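Local coordinates for protein putative NAD(P)H-flavin oxidoreductase (Streptococcus pyogenes serotype M1, PDB 2HAY) that binds flavin mononucleotide and, as a member of the nitroreductase family, probably works as an NAD(P)H-dependent flavin oxidoreductase, at residues T148-A151 with L152-M156; T20-R23 with V24-E27; Q11-Q14 with A15-R19. All blocks are in the same frame, centred on the assembly; numbering follows the deposited sequence.

Interaction 1: residues T148-A151 with L152-M156; sequences TYIA and LGNMM
Tyr149 and Leu152 lie side by side and point the same way from the long helix 137-162, buried at this point in the nitroreductase-family alpha-beta fold; Tyr149 CD2 and Leu152 CD2 are 4.0 Å apart. The methyl meets the ring obliquely. Leu152 sends CG anti to its own N (chi1 -168°), which sets CG beside the carbonyl carbon, while the tyrosine ring extends until OH hydrogen-bonds Glu170 OE2, so the ring is held at both its flank and its hydroxyl. Tyr149 also touches one FMN and Ile150 another, so this one turn of helix reaches both flavins of the dimer.

A second pair runs alongside on another side of the helix. Ile150 CG2 comes 3.8 Å from Asn154 OD1, an oxygen that accepts a hydrogen bond from Ser45, and Asn154 ND2 makes a weak hydrogen bond to Gly153 O of the second subunit. Asn154 therefore spends its amide on partners beyond the helix. Leu152 and Met155, a selenomethionine, turn instead to Leu88 and Leu198 of the sheet.

Regular i to i+4 bonds fix the spacing of these side chains. Gly153 N reaches Tyr149 O at 3.0 Å from above the carbonyl plane, whereas Met155 N lies nearly in line with the C=O bond of Ala151, 2.8 Å from its O, with an N-H...O angle of 171°.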
loop_
_atom_site.group_PDB
_atom_site.type_symbol
_atom_site.label_atom_id
_atom_site.label_comp_id
_atom_site.label_asym_id
_atom_site.label_seq_id
_atom_site.Cartn_x
_atom_site.Cartn_y
_atom_site.Cartn_z
ATOM N N THR B 148 5.226 1.038 2.522
ATOM C CA THR B 148 4.966 -0.073 3.466
ATOM C C THR B 148 3.572 -0.623 3.310
ATOM O O THR B 148 3.349 -1.809 3.592
ATOM C CB THR B 148 5.191 0.303 4.950
ATOM O OG1 THR B 148 4.123 1.164 5.393
ATOM C CG2 THR B 148 6.553 0.958 5.138
ATOM N N TYR B 149 2.631 0.219 2.866
ATOM C CA TYR B 149 1.254 -0.248 2.541
ATOM C C TYR B 149 1.229 -1.262 1.373
ATOM O O TYR B 149 0.360 -2.116 1.343
ATOM C CB TYR B 149 0.304 0.922 2.284
ATOM C CG TYR B 149 -0.059 1.673 3.541
ATOM C CD1 TYR B 149 0.845 2.593 4.133
ATOM C CD2 TYR B 149 -1.290 1.481 4.151
ATOM C CE1 TYR B 149 0.513 3.267 5.302
ATOM C CE2 TYR B 149 -1.622 2.164 5.345
ATOM C CZ TYR B 149 -0.726 3.047 5.900
ATOM O OH TYR B 149 -1.049 3.727 7.052
ATOM N N ILE B 150 2.158 -1.168 0.420
ATOM C CA ILE B 150 2.329 -2.239 -0.602
ATOM C C ILE B 150 2.637 -3.607 0.067
ATOM O O ILE B 150 2.022 -4.660 -0.269
ATOM C CB ILE B 150 3.434 -1.892 -1.643
ATOM C CG1 ILE B 150 3.177 -0.513 -2.279
ATOM C CG2 ILE B 150 3.610 -3.042 -2.687
ATOM C CD1 ILE B 150 4.232 -0.045 -3.293
ATOM N N ALA B 151 3.591 -3.574 1.002
ATOM C CA ALA B 151 4.013 -4.731 1.787
ATOM C C ALA B 151 2.860 -5.205 2.645
ATOM O O ALA B 151 2.611 -6.395 2.730
ATOM C CB ALA B 151 5.217 -4.379 2.676
ATOM N N LEU B 152 2.143 -4.270 3.255
ATOM C CA LEU B 152 0.954 -4.624 4.001
ATOM C C LEU B 152 0.011 -5.477 3.157
ATOM O O LEU B 152 -0.473 -6.530 3.606
ATOM C CB LEU B 152 0.248 -3.367 4.489
ATOM C CG LEU B 152 -0.860 -3.564 5.511
ATOM C CD1 LEU B 152 -0.282 -4.134 6.826
ATOM C CD2 LEU B 152 -1.487 -2.203 5.723
ATOM N N GLY B 153 -0.257 -5.005 1.944
ATOM C CA GLY B 153 -1.073 -5.714 0.986
ATOM C C GLY B 153 -0.537 -7.098 0.646
ATOM O O GLY B 153 -1.293 -8.074 0.645
ATOM N N ASN B 154 0.761 -7.178 0.341
ATOM C CA ASN B 154 1.354 -8.460 -0.024
ATOM C C ASN B 154 1.339 -9.447 1.123
ATOM O O ASN B 154 1.086 -10.622 0.915
ATOM C CB ASN B 154 2.768 -8.288 -0.600
ATOM C CG ASN B 154 2.740 -7.720 -2.011
ATOM O OD1 ASN B 154 3.486 -6.791 -2.353
ATOM N ND2 ASN B 154 1.854 -8.260 -2.833
HETATM N N MSE B 155 1.611 -8.967 2.331
HETATM C CA MSE B 155 1.520 -9.817 3.523
HETATM C C MSE B 155 0.124 -10.401 3.736
HETATM O O MSE B 155 -0.013 -11.588 3.985
HETATM C CB MSE B 155 1.979 -9.057 4.768
HETATM C CG MSE B 155 3.484 -8.928 4.811
HETATM SE SE MSE B 155 4.125 -8.409 6.561
HETATM C CE MSE B 155 3.630 -6.551 6.547
HETATM N N MSE B 156 -0.890 -9.547 3.654
HETATM C CA MSE B 156 -2.279 -9.937 3.855
HETATM C C MSE B 156 -2.809 -10.899 2.805
HETATM O O MSE B 156 -3.592 -11.773 3.148
HETATM C CB MSE B 156 -3.183 -8.716 3.915
HETATM C CG MSE B 156 -3.008 -7.899 5.217
HETATM SE SE MSE B 156 -4.432 -6.586 5.354
HETATM C CE MSE B 156 -3.883 -5.477 3.870
#

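Interaction 2: residues T20-R23 with V24-E27; sequences TAVR and VYKE. With FMN (flavin mononucleotide), chain I.
With chi1 at 170°, Val22 CG1 stands anti to the backbone N, and Tyr25 CG, anti to its carbonyl carbon, sets the ring beside its own N; together these rotations bring the methyl over one face of the ring. The result is a CH-pi contact within the irregular FMN-binding loop between helices 6-18 and 32-43 of the nitroreductase fold. CG1 of Val22 sits 3.9 Å from the Tyr25 ring centroid and 24° off the normal, displaced toward the rim, where CE2 of Tyr25 is its nearest ring atom at 3.5 Å. The two side chains cross at a slant. Tyr25 OH is hydrogen-bonded to Ser199 OG, which secures the far end of the ring, and Tyr25 N to Thr81 OG1.

The same loop also lines the flavin: the aliphatic part of Arg23 lies near the pyrimidine end, CD being 3.9 Å from FMN O2, and Ala21 CB packs 3.5 Å from FMN C1' of the ribityl chain. A single phosphate oxygen takes two bonds: Thr20 OG1 donates to FMN O1P at 2.9 Å, and Ala21 N reaches the same O1P, also at 2.9 Å, with an N-H...O angle of 167°.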
loop_
_atom_site.group_PDB
_atom_site.type_symbol
_atom_site.label_atom_id
_atom_site.label_comp_id
_atom_site.label_asym_id
_atom_site.label_seq_id
_atom_site.Cartn_x
_atom_site.Cartn_y
_atom_site.Cartn_z
ATOM N N THR B 20 -10.956 -10.907 5.818
ATOM C CA THR B 20 -11.802 -9.930 6.483
ATOM C C THR B 20 -10.978 -9.391 7.645
ATOM O O THR B 20 -9.987 -10.018 8.036
ATOM C CB THR B 20 -13.114 -10.573 6.926
ATOM O OG1 THR B 20 -13.981 -9.576 7.486
ATOM C CG2 THR B 20 -12.883 -11.689 7.934
ATOM N N ALA B 21 -11.331 -8.215 8.155
ATOM C CA ALA B 21 -10.520 -7.608 9.210
ATOM C C ALA B 21 -10.910 -8.267 10.529
ATOM O O ALA B 21 -12.012 -8.074 11.035
ATOM C CB ALA B 21 -10.668 -6.055 9.244
ATOM N N VAL B 22 -10.019 -9.100 11.045
ATOM C CA VAL B 22 -10.352 -9.966 12.171
ATOM C C VAL B 22 -9.843 -9.342 13.484
ATOM O O VAL B 22 -8.658 -9.045 13.621
ATOM C CB VAL B 22 -9.814 -11.421 11.953
ATOM C CG1 VAL B 22 -9.939 -12.243 13.214
ATOM C CG2 VAL B 22 -10.548 -12.113 10.773
ATOM N N ARG B 23 -10.748 -9.133 14.430
ATOM C CA ARG B 23 -10.378 -8.526 15.716
ATOM C C ARG B 23 -10.022 -9.533 16.794
ATOM O O ARG B 23 -9.107 -9.291 17.590
ATOM C CB ARG B 23 -11.471 -7.591 16.229
ATOM C CG ARG B 23 -11.767 -6.410 15.286
ATOM C CD ARG B 23 -12.785 -5.416 15.886
ATOM N NE ARG B 23 -13.681 -6.057 16.861
ATOM C CZ ARG B 23 -13.654 -5.835 18.179
ATOM N NH1 ARG B 23 -14.505 -6.491 18.976
ATOM N NH2 ARG B 23 -12.790 -4.957 18.701
ATOM N N VAL B 24 -10.739 -10.653 16.828
ATOM C CA VAL B 24 -10.534 -11.666 17.863
ATOM C C VAL B 24 -10.052 -12.997 17.276
ATOM O O VAL B 24 -10.706 -13.583 16.399
ATOM C CB VAL B 24 -11.800 -11.883 18.716
ATOM C CG1 VAL B 24 -11.474 -12.767 19.914
ATOM C CG2 VAL B 24 -12.364 -10.545 19.183
ATOM N N TYR B 25 -8.894 -13.442 17.765
ATOM C CA TYR B 25 -8.241 -14.651 17.278
ATOM C C TYR B 25 -8.294 -15.727 18.340
ATOM O O TYR B 25 -8.390 -15.437 19.538
ATOM C CB TYR B 25 -6.775 -14.381 16.911
ATOM C CG TYR B 25 -6.607 -13.274 15.897
ATOM C CD1 TYR B 25 -6.529 -11.940 16.297
ATOM C CD2 TYR B 25 -6.577 -13.561 14.527
ATOM C CE1 TYR B 25 -6.387 -10.910 15.348
ATOM C CE2 TYR B 25 -6.434 -12.558 13.592
ATOM C CZ TYR B 25 -6.353 -11.236 14.011
ATOM O OH TYR B 25 -6.239 -10.251 13.086
ATOM N N LYS B 26 -8.234 -16.975 17.894
ATOM C CA LYS B 26 -8.038 -18.063 18.818
ATOM C C LYS B 26 -6.561 -18.227 19.154
ATOM O O LYS B 26 -5.716 -17.478 18.667
ATOM C CB LYS B 26 -8.685 -19.357 18.330
ATOM C CG LYS B 26 -8.334 -19.824 16.986
ATOM C CD LYS B 26 -9.466 -20.706 16.530
ATOM C CE LYS B 26 -8.999 -21.764 15.548
ATOM N NZ LYS B 26 -10.082 -22.761 15.239
ATOM N N GLU B 27 -6.275 -19.192 20.020
ATOM C CA GLU B 27 -4.965 -19.337 20.623
ATOM C C GLU B 27 -3.919 -19.967 19.698
ATOM O O GLU B 27 -2.720 -19.794 19.902
ATOM C CB GLU B 27 -5.087 -20.109 21.936
ATOM C CG GLU B 27 -4.084 -19.664 22.971
ATOM C CD GLU B 27 -4.431 -20.114 24.381
ATOM O OE1 GLU B 27 -3.646 -19.792 25.290
ATOM O OE2 GLU B 27 -5.472 -20.783 24.591
HETATM N N1 FMN I . -9.858 -2.302 12.011
HETATM C C2 FMN I . -9.850 -2.096 13.400
HETATM O O2 FMN I . -10.683 -2.666 14.144
HETATM N N3 FMN I . -8.887 -1.250 13.964
HETATM C C4 FMN I . -7.951 -0.575 13.185
HETATM O O4 FMN I . -7.203 0.294 13.650
HETATM C C4A FMN I . -7.957 -0.761 11.800
HETATM N N5 FMN I . -7.010 -0.082 11.035
HETATM C C5A FMN I . -6.972 -0.250 9.653
HETATM C C6 FMN I . -5.999 0.424 8.911
HETATM C C7 FMN I . -5.948 0.267 7.531
HETATM C C7M FMN I . -4.748 0.804 6.800
HETATM C C8 FMN I . -6.877 -0.573 6.881
HETATM C C8M FMN I . -6.583 -1.072 5.501
HETATM C C9 FMN I . -7.855 -1.251 7.630
HETATM C C9A FMN I . -7.906 -1.096 9.032
HETATM N N10 FMN I . -8.862 -1.781 9.825
HETATM C C10 FMN I . -8.902 -1.625 11.211
HETATM C "C1'" FMN I . -9.843 -2.705 9.206
HETATM C "C2'" FMN I . -10.954 -1.918 8.493
HETATM O "O2'" FMN I . -11.979 -1.535 9.399
HETATM C "C3'" FMN I . -11.547 -2.794 7.383
HETATM O "O3'" FMN I . -10.535 -3.183 6.483
HETATM C "C4'" FMN I . -12.686 -2.154 6.596
HETATM O "O4'" FMN I . -13.695 -1.782 7.521
HETATM C "C5'" FMN I . -13.217 -3.127 5.523
HETATM O "O5'" FMN I . -13.710 -4.365 6.055
HETATM P P FMN I . -13.046 -5.804 5.740
HETATM O O1P FMN I . -13.493 -6.784 6.787
HETATM O O2P FMN I . -11.545 -5.686 5.694
HETATM O O3P FMN I . -13.427 -6.353 4.415
#

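Interaction 3: residues Q11-Q14 with A15-R19; sequences QIQQ and ALHFR. With FMN (flavin mononucleotide), chain I.
Ile12 and Leu16 form the close-packed side of this helical turn, standing side by side and pointing the same way, with Ile12 CG2 4.1 Å from Leu16 CD1. Leu16 CG also lies 3.4 Å from Ile12 O, the oxygen that accepts Leu16 N nearly head-on, at a C=O...N angle of 166°. Both residues are buried, as is Ala15, and the methyl of Ala15 touches Ala160 and Leu161 of helix 137-162.

On the more exposed flank the contacts are polar and looser. Gln13 folds back at chi2 and swings its amide alongside His17, where OE1 receives a weak hydrogen bond from His17 NE2 at 3.2 Å. The N-H...O angle is only 129°, and amide and imidazole planes are 55° apart, so the two groups do not stack. The same ring turns its edge to the backbone: His17 CD2 is 3.2 Å from Gln13 O, which lies in the ring plane and also accepts the rather long bond from His17 N.

Arg19, the first residue to leave helical geometry at the C-terminal end of helix 6-18, reaches the cofactor. FMN O2P lies in the guanidinium plane at its edge, 2.9 Å from Arg19 NH1 and 3.1 Å from Arg19 NH2; NH2 also donates to O3P. Two bonds to one oxygen hold the group's rotation, and Leu44 O of the second subunit is a further acceptor for NH2.

In the fold, Leu16 joins Ala15 against helix 137-162 by touching Met157, while Ile12 and Gln13 pack on Leu37 of the second subunit, so helix 6-18 packs on both that helix and the second subunit.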
loop_
_atom_site.group_PDB
_atom_site.type_symbol
_atom_site.label_atom_id
_atom_site.label_comp_id
_atom_site.label_asym_id
_atom_site.label_seq_id
_atom_site.Cartn_x
_atom_site.Cartn_y
_atom_site.Cartn_z
ATOM N N GLN B 11 -8.751 -20.039 -6.669
ATOM C CA GLN B 11 -7.892 -19.872 -5.516
ATOM C C GLN B 11 -7.756 -18.403 -5.081
ATOM O O GLN B 11 -7.861 -18.075 -3.884
ATOM C CB GLN B 11 -6.544 -20.489 -5.834
ATOM C CG GLN B 11 -5.504 -20.384 -4.775
ATOM C CD GLN B 11 -4.157 -20.894 -5.251
ATOM O OE1 GLN B 11 -3.964 -21.219 -6.442
ATOM N NE2 GLN B 11 -3.195 -20.948 -4.320
ATOM N N ILE B 12 -7.557 -17.526 -6.059
ATOM C CA ILE B 12 -7.503 -16.081 -5.804
ATOM C C ILE B 12 -8.866 -15.584 -5.345
ATOM O O ILE B 12 -8.962 -14.854 -4.368
ATOM C CB ILE B 12 -7.052 -15.279 -7.032
ATOM C CG1 ILE B 12 -5.630 -15.675 -7.425
ATOM C CG2 ILE B 12 -7.102 -13.742 -6.724
ATOM C CD1 ILE B 12 -5.224 -15.207 -8.817
ATOM N N GLN B 13 -9.925 -16.009 -6.024
ATOM C CA GLN B 13 -11.250 -15.573 -5.632
ATOM C C GLN B 13 -11.597 -16.059 -4.217
ATOM O O GLN B 13 -12.248 -15.336 -3.457
ATOM C CB GLN B 13 -12.263 -16.017 -6.673
ATOM C CG GLN B 13 -13.563 -15.192 -6.696
ATOM C CD GLN B 13 -13.423 -13.805 -7.334
ATOM O OE1 GLN B 13 -13.508 -12.774 -6.641
ATOM N NE2 GLN B 13 -13.235 -13.773 -8.667
ATOM N N GLN B 14 -11.138 -17.256 -3.837
ATOM C CA GLN B 14 -11.363 -17.725 -2.451
ATOM C C GLN B 14 -10.677 -16.839 -1.426
ATOM O O GLN B 14 -11.275 -16.504 -0.391
ATOM C CB GLN B 14 -10.940 -19.182 -2.242
ATOM C CG GLN B 14 -11.737 -20.156 -3.077
ATOM C CD GLN B 14 -13.024 -20.595 -2.414
ATOM O OE1 GLN B 14 -13.037 -21.546 -1.632
ATOM N NE2 GLN B 14 -14.124 -19.935 -2.757
ATOM N N ALA B 15 -9.447 -16.448 -1.734
ATOM C CA ALA B 15 -8.643 -15.625 -0.828
ATOM C C ALA B 15 -9.191 -14.200 -0.661
ATOM O O ALA B 15 -9.208 -13.672 0.444
ATOM C CB ALA B 15 -7.200 -15.586 -1.261
ATOM N N LEU B 16 -9.665 -13.612 -1.754
ATOM C CA LEU B 16 -10.267 -12.271 -1.722
ATOM C C LEU B 16 -11.524 -12.237 -0.862
ATOM O O LEU B 16 -11.755 -11.273 -0.153
ATOM C CB LEU B 16 -10.598 -11.781 -3.142
ATOM C CG LEU B 16 -9.420 -11.512 -4.071
ATOM C CD1 LEU B 16 -9.935 -11.105 -5.442
ATOM C CD2 LEU B 16 -8.571 -10.445 -3.466
ATOM N N HIS B 17 -12.332 -13.290 -0.918
ATOM C CA HIS B 17 -13.532 -13.321 -0.117
ATOM C C HIS B 17 -13.324 -13.861 1.302
ATOM O O HIS B 17 -14.078 -13.510 2.205
ATOM C CB HIS B 17 -14.659 -13.996 -0.887
ATOM C CG HIS B 17 -15.102 -13.201 -2.087
ATOM N ND1 HIS B 17 -16.215 -12.384 -2.075
ATOM C CD2 HIS B 17 -14.555 -13.070 -3.323
ATOM C CE1 HIS B 17 -16.347 -11.803 -3.257
ATOM N NE2 HIS B 17 -15.349 -12.200 -4.029
ATOM N N PHE B 18 -12.276 -14.665 1.504
ATOM C CA PHE B 18 -11.841 -15.093 2.843
ATOM C C PHE B 18 -11.352 -13.930 3.726
ATOM O O PHE B 18 -11.772 -13.814 4.896
ATOM C CB PHE B 18 -10.754 -16.173 2.765
ATOM C CG PHE B 18 -10.243 -16.632 4.118
ATOM C CD1 PHE B 18 -8.985 -16.253 4.561
ATOM C CD2 PHE B 18 -11.033 -17.442 4.949
ATOM C CE1 PHE B 18 -8.502 -16.667 5.788
ATOM C CE2 PHE B 18 -10.556 -17.862 6.197
ATOM C CZ PHE B 18 -9.294 -17.475 6.618
ATOM N N ARG B 19 -10.446 -13.106 3.193
ATOM C CA ARG B 19 -9.872 -11.991 3.966
ATOM C C ARG B 19 -10.937 -11.052 4.504
ATOM O O ARG B 19 -11.736 -10.493 3.754
ATOM C CB ARG B 19 -8.872 -11.172 3.157
ATOM C CG ARG B 19 -7.977 -10.271 4.069
ATOM C CD ARG B 19 -7.549 -8.959 3.442
ATOM N NE ARG B 19 -8.691 -8.249 2.885
ATOM C CZ ARG B 19 -9.569 -7.543 3.596
ATOM N NH1 ARG B 19 -9.427 -7.431 4.917
ATOM N NH2 ARG B 19 -10.604 -6.957 2.982
HETATM N N1 FMN I . -9.858 -2.302 12.011
HETATM C C2 FMN I . -9.850 -2.096 13.400
HETATM O O2 FMN I . -10.683 -2.666 14.144
HETATM N N3 FMN I . -8.887 -1.250 13.964
HETATM C C4 FMN I . -7.951 -0.575 13.185
HETATM O O4 FMN I . -7.203 0.294 13.650
HETATM C C4A FMN I . -7.957 -0.761 11.800
HETATM N N5 FMN I . -7.010 -0.082 11.035
HETATM C C5A FMN I . -6.972 -0.250 9.653
HETATM C C6 FMN I . -5.999 0.424 8.911
HETATM C C7 FMN I . -5.948 0.267 7.531
HETATM C C7M FMN I . -4.748 0.804 6.800
HETATM C C8 FMN I . -6.877 -0.573 6.881
HETATM C C8M FMN I . -6.583 -1.072 5.501
HETATM C C9 FMN I . -7.855 -1.251 7.630
HETATM C C9A FMN I . -7.906 -1.096 9.032
HETATM N N10 FMN I . -8.862 -1.781 9.825
HETATM C C10 FMN I . -8.902 -1.625 11.211
HETATM C "C1'" FMN I . -9.843 -2.705 9.206
HETATM C "C2'" FMN I . -10.954 -1.918 8.493
HETATM O "O2'" FMN I . -11.979 -1.535 9.399
HETATM C "C3'" FMN I . -11.547 -2.794 7.383
HETATM O "O3'" FMN I . -10.535 -3.183 6.483
HETATM C "C4'" FMN I . -12.686 -2.154 6.596
HETATM O "O4'" FMN I . -13.695 -1.782 7.521
HETATM C "C5'" FMN I . -13.217 -3.127 5.523
HETATM O "O5'" FMN I . -13.710 -4.365 6.055
HETATM P P FMN I . -13.046 -5.804 5.740
HETATM O O1P FMN I . -13.493 -6.784 6.787
HETATM O O2P FMN I . -11.545 -5.686 5.694
HETATM O O3P FMN I . -13.427 -6.353 4.415
#

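From the N terminus the chain runs through interaction 3 in helix 6-18, passes without a gap into interaction 2 in the following loop, and much later reaches interaction 1 in helix 137-162. Each is a local turn or loop contact, none encloses or crosses another, and no long-range loop is closed by any of them. Interactions 2 and 3 adjoin in sequence and share one FMN, whose phosphate is approached from the helix end and the loop start. Interactions 1 and 3 have centres about 16 Å apart and both touch the second subunit. Together they connect the N-terminal helix, the flavin loop, the central helix with its sheet, and the dimer interface.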